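Local coordinates for nitrate regulatory protein (Klebsiella oxytoca, PDB 4AKK) that senses nitrate and nitrite and binds the leader RNA of the nasF operon at its terminator, allowing transcription to read through, at residues D235-L240 against A247-Q252; Q65-V70 against S191-K196. All coordinates share one frame; numbering follows the deposited sequence.

Contact 1: residues D235-L240 against A247-Q252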
loop_
_atom_site.group_PDB
_atom_site.type_symbol
_atom_site.label_atom_id
_atom_site.label_comp_id
_atom_site.label_asym_id
_atom_site.label_seq_id
_atom_site.Cartn_x
_atom_site.Cartn_y
_atom_site.Cartn_z
ATOM N N ASP A 235 -14.930 5.836 -0.947
ATOM C CA ASP A 235 -14.493 6.107 0.419
ATOM C C ASP A 235 -13.187 6.880 0.403
ATOM O O ASP A 235 -13.019 7.831 1.150
ATOM C CB ASP A 235 -14.327 4.828 1.238
ATOM C CG ASP A 235 -15.658 4.152 1.550
ATOM O OD1 ASP A 235 -16.722 4.708 1.197
ATOM O OD2 ASP A 235 -15.633 3.052 2.146
ATOM N N SER A 236 -12.256 6.466 -0.443
ATOM C CA SER A 236 -11.026 7.221 -0.601
ATOM C C SER A 236 -11.299 8.652 -1.101
ATOM O O SER A 236 -10.744 9.615 -0.561
ATOM C CB SER A 236 -10.043 6.483 -1.507
ATOM O OG SER A 236 -8.953 7.322 -1.836
ATOM N N PHE A 237 -12.163 8.799 -2.101
ATOM C CA PHE A 237 -12.517 10.138 -2.594
ATOM C C PHE A 237 -13.061 11.031 -1.472
ATOM O O PHE A 237 -12.678 12.191 -1.357
ATOM C CB PHE A 237 -13.530 10.083 -3.750
ATOM C CG PHE A 237 -14.321 11.358 -3.919
ATOM C CD1 PHE A 237 -13.748 12.474 -4.518
ATOM C CD2 PHE A 237 -15.623 11.452 -3.445
ATOM C CE1 PHE A 237 -14.461 13.654 -4.653
ATOM C CE2 PHE A 237 -16.347 12.638 -3.576
ATOM C CZ PHE A 237 -15.767 13.735 -4.180
ATOM N N GLN A 238 -13.948 10.482 -0.647
ATOM C CA GLN A 238 -14.593 11.254 0.404
ATOM C C GLN A 238 -13.620 11.645 1.497
ATOM O O GLN A 238 -13.672 12.754 1.998
ATOM C CB GLN A 238 -15.771 10.486 0.996
ATOM C CG GLN A 238 -16.878 10.237 -0.017
ATOM C CD GLN A 238 -18.166 9.774 0.628
ATOM O OE1 GLN A 238 -18.557 8.609 0.497
ATOM N NE2 GLN A 238 -18.832 10.684 1.337
ATOM N N ALA A 239 -12.729 10.736 1.865
ATOM C CA ALA A 239 -11.712 11.059 2.849
ATOM C C ALA A 239 -10.782 12.175 2.368
ATOM O O ALA A 239 -10.283 12.955 3.171
ATOM C CB ALA A 239 -10.909 9.817 3.222
ATOM N N LEU A 240 -10.558 12.272 1.064
ATOM C CA LEU A 240 -9.500 13.155 0.576
ATOM C C LEU A 240 -9.963 14.441 -0.064
ATOM O O LEU A 240 -9.165 15.357 -0.246
ATOM C CB LEU A 240 -8.603 12.424 -0.410
ATOM C CG LEU A 240 -7.744 11.336 0.223
ATOM C CD1 LEU A 240 -7.069 10.536 -0.867
ATOM C CD2 LEU A 240 -6.723 11.963 1.175
ATOM N N ALA A 247 -19.800 17.575 -0.568
ATOM C CA ALA A 247 -21.156 18.104 -0.499
ATOM C C ALA A 247 -21.864 17.931 -1.841
ATOM O O ALA A 247 -22.955 17.359 -1.915
ATOM C CB ALA A 247 -21.131 19.574 -0.098
ATOM N N LEU A 248 -21.234 18.429 -2.901
ATOM C CA LEU A 248 -21.803 18.322 -4.240
ATOM C C LEU A 248 -22.112 16.874 -4.603
ATOM O O LEU A 248 -23.135 16.584 -5.225
ATOM C CB LEU A 248 -20.852 18.917 -5.279
ATOM C CG LEU A 248 -21.386 18.809 -6.703
ATOM C CD1 LEU A 248 -22.595 19.717 -6.860
ATOM C CD2 LEU A 248 -20.311 19.154 -7.719
ATOM N N PHE A 249 -21.211 15.975 -4.215
ATOM C CA PHE A 249 -21.339 14.544 -4.470
ATOM C C PHE A 249 -22.541 13.968 -3.728
ATOM O O PHE A 249 -23.305 13.181 -4.275
ATOM C CB PHE A 249 -20.048 13.835 -4.020
ATOM C CG PHE A 249 -20.051 12.339 -4.219
ATOM C CD1 PHE A 249 -20.161 11.790 -5.490
ATOM C CD2 PHE A 249 -19.892 11.482 -3.137
ATOM C CE1 PHE A 249 -20.140 10.412 -5.677
ATOM C CE2 PHE A 249 -19.868 10.108 -3.310
ATOM C CZ PHE A 249 -19.994 9.567 -4.588
ATOM N N ALA A 250 -22.703 14.361 -2.472
ATOM C CA ALA A 250 -23.767 13.809 -1.645
ATOM C C ALA A 250 -25.125 14.246 -2.166
ATOM O O ALA A 250 -26.107 13.508 -2.069
ATOM C CB ALA A 250 -23.586 14.237 -0.195
ATOM N N GLU A 251 -25.169 15.452 -2.724
ATOM C CA GLU A 251 -26.408 16.013 -3.251
ATOM C C GLU A 251 -26.708 15.543 -4.681
ATOM O O GLU A 251 -27.839 15.166 -4.990
ATOM C CB GLU A 251 -26.362 17.545 -3.186
ATOM C CG GLU A 251 -26.078 18.102 -1.783
ATOM C CD GLU A 251 -25.909 19.622 -1.758
ATOM O OE1 GLU A 251 -25.222 20.168 -2.651
ATOM O OE2 GLU A 251 -26.458 20.270 -0.837
ATOM N N GLN A 252 -25.692 15.558 -5.543
ATOM C CA GLN A 252 -25.867 15.241 -6.966
ATOM C C GLN A 252 -25.899 13.745 -7.298
ATOM O O GLN A 252 -26.472 13.345 -8.306
ATOM C CB GLN A 252 -24.769 15.906 -7.803
ATOM C CG GLN A 252 -24.834 17.420 -7.849
ATOM C CD GLN A 252 -25.857 17.927 -8.849
ATOM O OE1 GLN A 252 -25.672 17.803 -10.063
ATOM N NE2 GLN A 252 -26.941 18.510 -8.342
#
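The 2.8 Å backbone bond from Gln252 N to Leu248 O holds the helical turn that carries Phe249, whose ring reaches across to meet Phe237. The two rings form a T-shaped pair: the edge of Phe237 is directed at a face of Phe249, with the planes at 75° and the centroids 5.2 Å apart. One carbon does the touching. Phe237 CE2 stands 3.8 Å from Phe249 CD2, over the rim of that ring at its CG-CD2 bond, and is also close to Phe249 CB at 3.9 Å. Both side chains extend away from their own backbone nitrogens (chi1 157° for Phe237, 180° for Phe249), which sends them into the gap between the helices. Gln238 comes in at the rim, where its OE1 lies near the plane of the Phe249 ring, 4.3 Å from CE2. Beyond the pair, Phe237 makes a second edge-to-face contact with Phe192, and Phe249 rests on Leu293 of helix 277-312. The consecutive helices 217-240 and 243-252 are thus joined here by aromatic packing, with one C-H of Phe237, that on CE2, directed at the rim of the Phe249 face and an amide oxygen probably placed favourably beside the slightly positive ring edge.

Contact 2: residues Q65-V70 against S191-K196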
loop_
_atom_site.group_PDB
_atom_site.type_symbol
_atom_site.label_atom_id
_atom_site.label_comp_id
_atom_site.label_asym_id
_atom_site.label_seq_id
_atom_site.Cartn_x
_atom_site.Cartn_y
_atom_site.Cartn_z
ATOM N N GLN A 65 -7.520 16.039 -19.391
ATOM C CA GLN A 65 -7.691 15.421 -20.704
ATOM C C GLN A 65 -7.826 13.899 -20.620
ATOM O O GLN A 65 -8.540 13.293 -21.415
ATOM C CB GLN A 65 -6.549 15.803 -21.650
ATOM C CG GLN A 65 -6.543 17.294 -22.014
ATOM C CD GLN A 65 -7.911 17.791 -22.497
ATOM O OE1 GLN A 65 -8.548 17.010 -23.354
ATOM N NE2 GLN A 65 -8.386 18.852 -22.093
ATOM N N ILE A 66 -7.147 13.284 -19.661
ATOM C CA ILE A 66 -7.281 11.841 -19.469
ATOM C C ILE A 66 -8.702 11.542 -19.018
ATOM O O ILE A 66 -9.365 10.654 -19.554
ATOM C CB ILE A 66 -6.262 11.305 -18.446
ATOM C CG1 ILE A 66 -4.875 11.218 -19.095
ATOM C CG2 ILE A 66 -6.710 9.938 -17.903
ATOM C CD1 ILE A 66 -3.738 11.154 -18.110
ATOM N N SER A 67 -9.171 12.320 -18.045
ATOM C CA SER A 67 -10.525 12.182 -17.542
ATOM C C SER A 67 -11.572 12.288 -18.647
ATOM O O SER A 67 -12.529 11.512 -18.684
ATOM C CB SER A 67 -10.803 13.246 -16.491
ATOM O OG SER A 67 -12.158 13.193 -16.081
ATOM N N ALA A 68 -11.394 13.261 -19.535
ATOM C CA ALA A 68 -12.363 13.503 -20.597
ATOM C C ALA A 68 -12.345 12.381 -21.626
ATOM O O ALA A 68 -13.393 11.926 -22.082
ATOM C CB ALA A 68 -12.096 14.847 -21.273
ATOM N N LEU A 69 -11.145 11.950 -22.001
ATOM C CA LEU A 69 -11.001 10.846 -22.941
ATOM C C LEU A 69 -11.627 9.568 -22.369
ATOM O O LEU A 69 -12.336 8.854 -23.062
ATOM C CB LEU A 69 -9.524 10.616 -23.268
ATOM C CG LEU A 69 -9.190 9.443 -24.195
ATOM C CD1 LEU A 69 -9.900 9.588 -25.528
ATOM C CD2 LEU A 69 -7.687 9.324 -24.397
ATOM N N VAL A 70 -11.367 9.302 -21.097
ATOM C CA VAL A 70 -11.902 8.118 -20.441
ATOM C C VAL A 70 -13.419 8.191 -20.456
ATOM O O VAL A 70 -14.092 7.195 -20.691
ATOM C CB VAL A 70 -11.360 7.974 -18.992
ATOM C CG1 VAL A 70 -12.254 7.053 -18.151
ATOM C CG2 VAL A 70 -9.917 7.468 -19.018
ATOM N N SER A 191 -9.231 8.472 -7.345
ATOM C CA SER A 191 -10.150 7.602 -6.621
ATOM C C SER A 191 -11.528 7.706 -7.242
ATOM O O SER A 191 -12.185 6.702 -7.482
ATOM C CB SER A 191 -10.237 7.980 -5.146
ATOM O OG SER A 191 -8.967 7.920 -4.529
ATOM N N PHE A 192 -11.970 8.935 -7.484
ATOM C CA PHE A 192 -13.289 9.165 -8.036
ATOM C C PHE A 192 -13.390 8.593 -9.455
ATOM O O PHE A 192 -14.371 7.936 -9.797
ATOM C CB PHE A 192 -13.604 10.668 -8.035
ATOM C CG PHE A 192 -15.017 10.988 -8.407
ATOM C CD1 PHE A 192 -15.393 11.077 -9.738
ATOM C CD2 PHE A 192 -15.976 11.196 -7.424
ATOM C CE1 PHE A 192 -16.698 11.372 -10.085
ATOM C CE2 PHE A 192 -17.282 11.489 -7.766
ATOM C CZ PHE A 192 -17.643 11.575 -9.095
ATOM N N MET A 193 -12.379 8.862 -10.278
ATOM C CA MET A 193 -12.371 8.401 -11.659
ATOM C C MET A 193 -12.468 6.877 -11.682
ATOM O O MET A 193 -13.149 6.287 -12.526
ATOM C CB MET A 193 -11.084 8.851 -12.382
ATOM C CG MET A 193 -11.071 10.312 -12.870
ATOM S SD MET A 193 -9.456 10.874 -13.506
ATOM C CE MET A 193 -9.426 10.053 -15.081
ATOM N N GLN A 194 -11.773 6.247 -10.744
ATOM C CA GLN A 194 -11.717 4.796 -10.674
ATOM C C GLN A 194 -13.053 4.200 -10.212
ATOM O O GLN A 194 -13.506 3.195 -10.751
ATOM C CB GLN A 194 -10.571 4.354 -9.754
ATOM C CG GLN A 194 -10.256 2.873 -9.843
ATOM C CD GLN A 194 -9.864 2.437 -11.243
ATOM O OE1 GLN A 194 -10.620 1.735 -11.922
ATOM N NE2 GLN A 194 -8.686 2.859 -11.687
ATOM N N GLY A 195 -13.691 4.824 -9.229
ATOM C CA GLY A 195 -15.007 4.378 -8.813
ATOM C C GLY A 195 -16.007 4.465 -9.963
ATOM O O GLY A 195 -16.867 3.594 -10.131
ATOM N N LYS A 196 -15.882 5.531 -10.748
ATOM C CA LYS A 196 -16.784 5.821 -11.862
ATOM C C LYS A 196 -16.546 4.819 -12.976
ATOM O O LYS A 196 -17.486 4.390 -13.641
ATOM C CB LYS A 196 -16.525 7.246 -12.362
ATOM C CG LYS A 196 -17.310 7.677 -13.573
ATOM C CD LYS A 196 -17.142 9.190 -13.789
ATOM C CE LYS A 196 -17.729 9.652 -15.116
ATOM N NZ LYS A 196 -16.806 9.406 -16.257
HETATM O O HOH W 1 -13.472 9.991 -16.551
#
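Helices 56-85 and 180-212 come together with Ser67 and Met193 as the closest backbone pair, their CA atoms 7.2 Å apart. Met193 fills the gap between them. Its chain runs straight through chi2 (172°) and then bends at chi3 (75°), laying the terminal methyl against the backbone of the facing helix. CE sits 3.4 Å from Ser67 CA, while SD lies alongside Ser67 CB at 4.0 Å. The same methyl meets Ile66 CG2 at 3.9 Å, the isoleucine crossing the thioether at about a right angle. Ser67 turns its hydroxyl elsewhere: OG is hydrogen-bonded to Glu297 OE2 and Arg294 NH1 of helix 277-312, leaving its CB to the methionine. Beside this apolar patch runs a polar bridge. A water donates to Ser67 O (2.8 Å) and accepts a weak bond from Lys196 NZ at 3.4 Å. Lys196 gets there by staying extended through three torsions and kinking at the last, chi4 -81°. A flexible thioether packed on the helix backbone at Ser67 and on Ile66 CG2 therefore lies next to a buried lysine, whose amine, probably charged, is held mainly by His71 ND1 and Gln74 OE1, with the water and the long pairing to Glu297 OE1 as weaker help.

Overall arrangement
Both contacts belong to the helical bundle of the NIT nitrate-sensing region, with centres about 15 Å apart. They come in series along the chain: contact 2 pairs helices 56-85 and 180-212, and contact 1 pairs the next two, 217-240 and 243-252. Contact 2 lies nearer the centre of the chain, about 7 Å from it against 15 Å for contact 1. The two meet directly: Ser191 OG and Ser236 OG are 2.8 Å apart, a probable hydrogen bond, and Phe192 CE2 packs 3.7 Å from Phe249 CD1. Helix 180-212 thus ties a buried long-range pairing and a more local pairing of consecutive helices into one continuous core of the nitrate-sensing bundle, and helix 277-312 touches both.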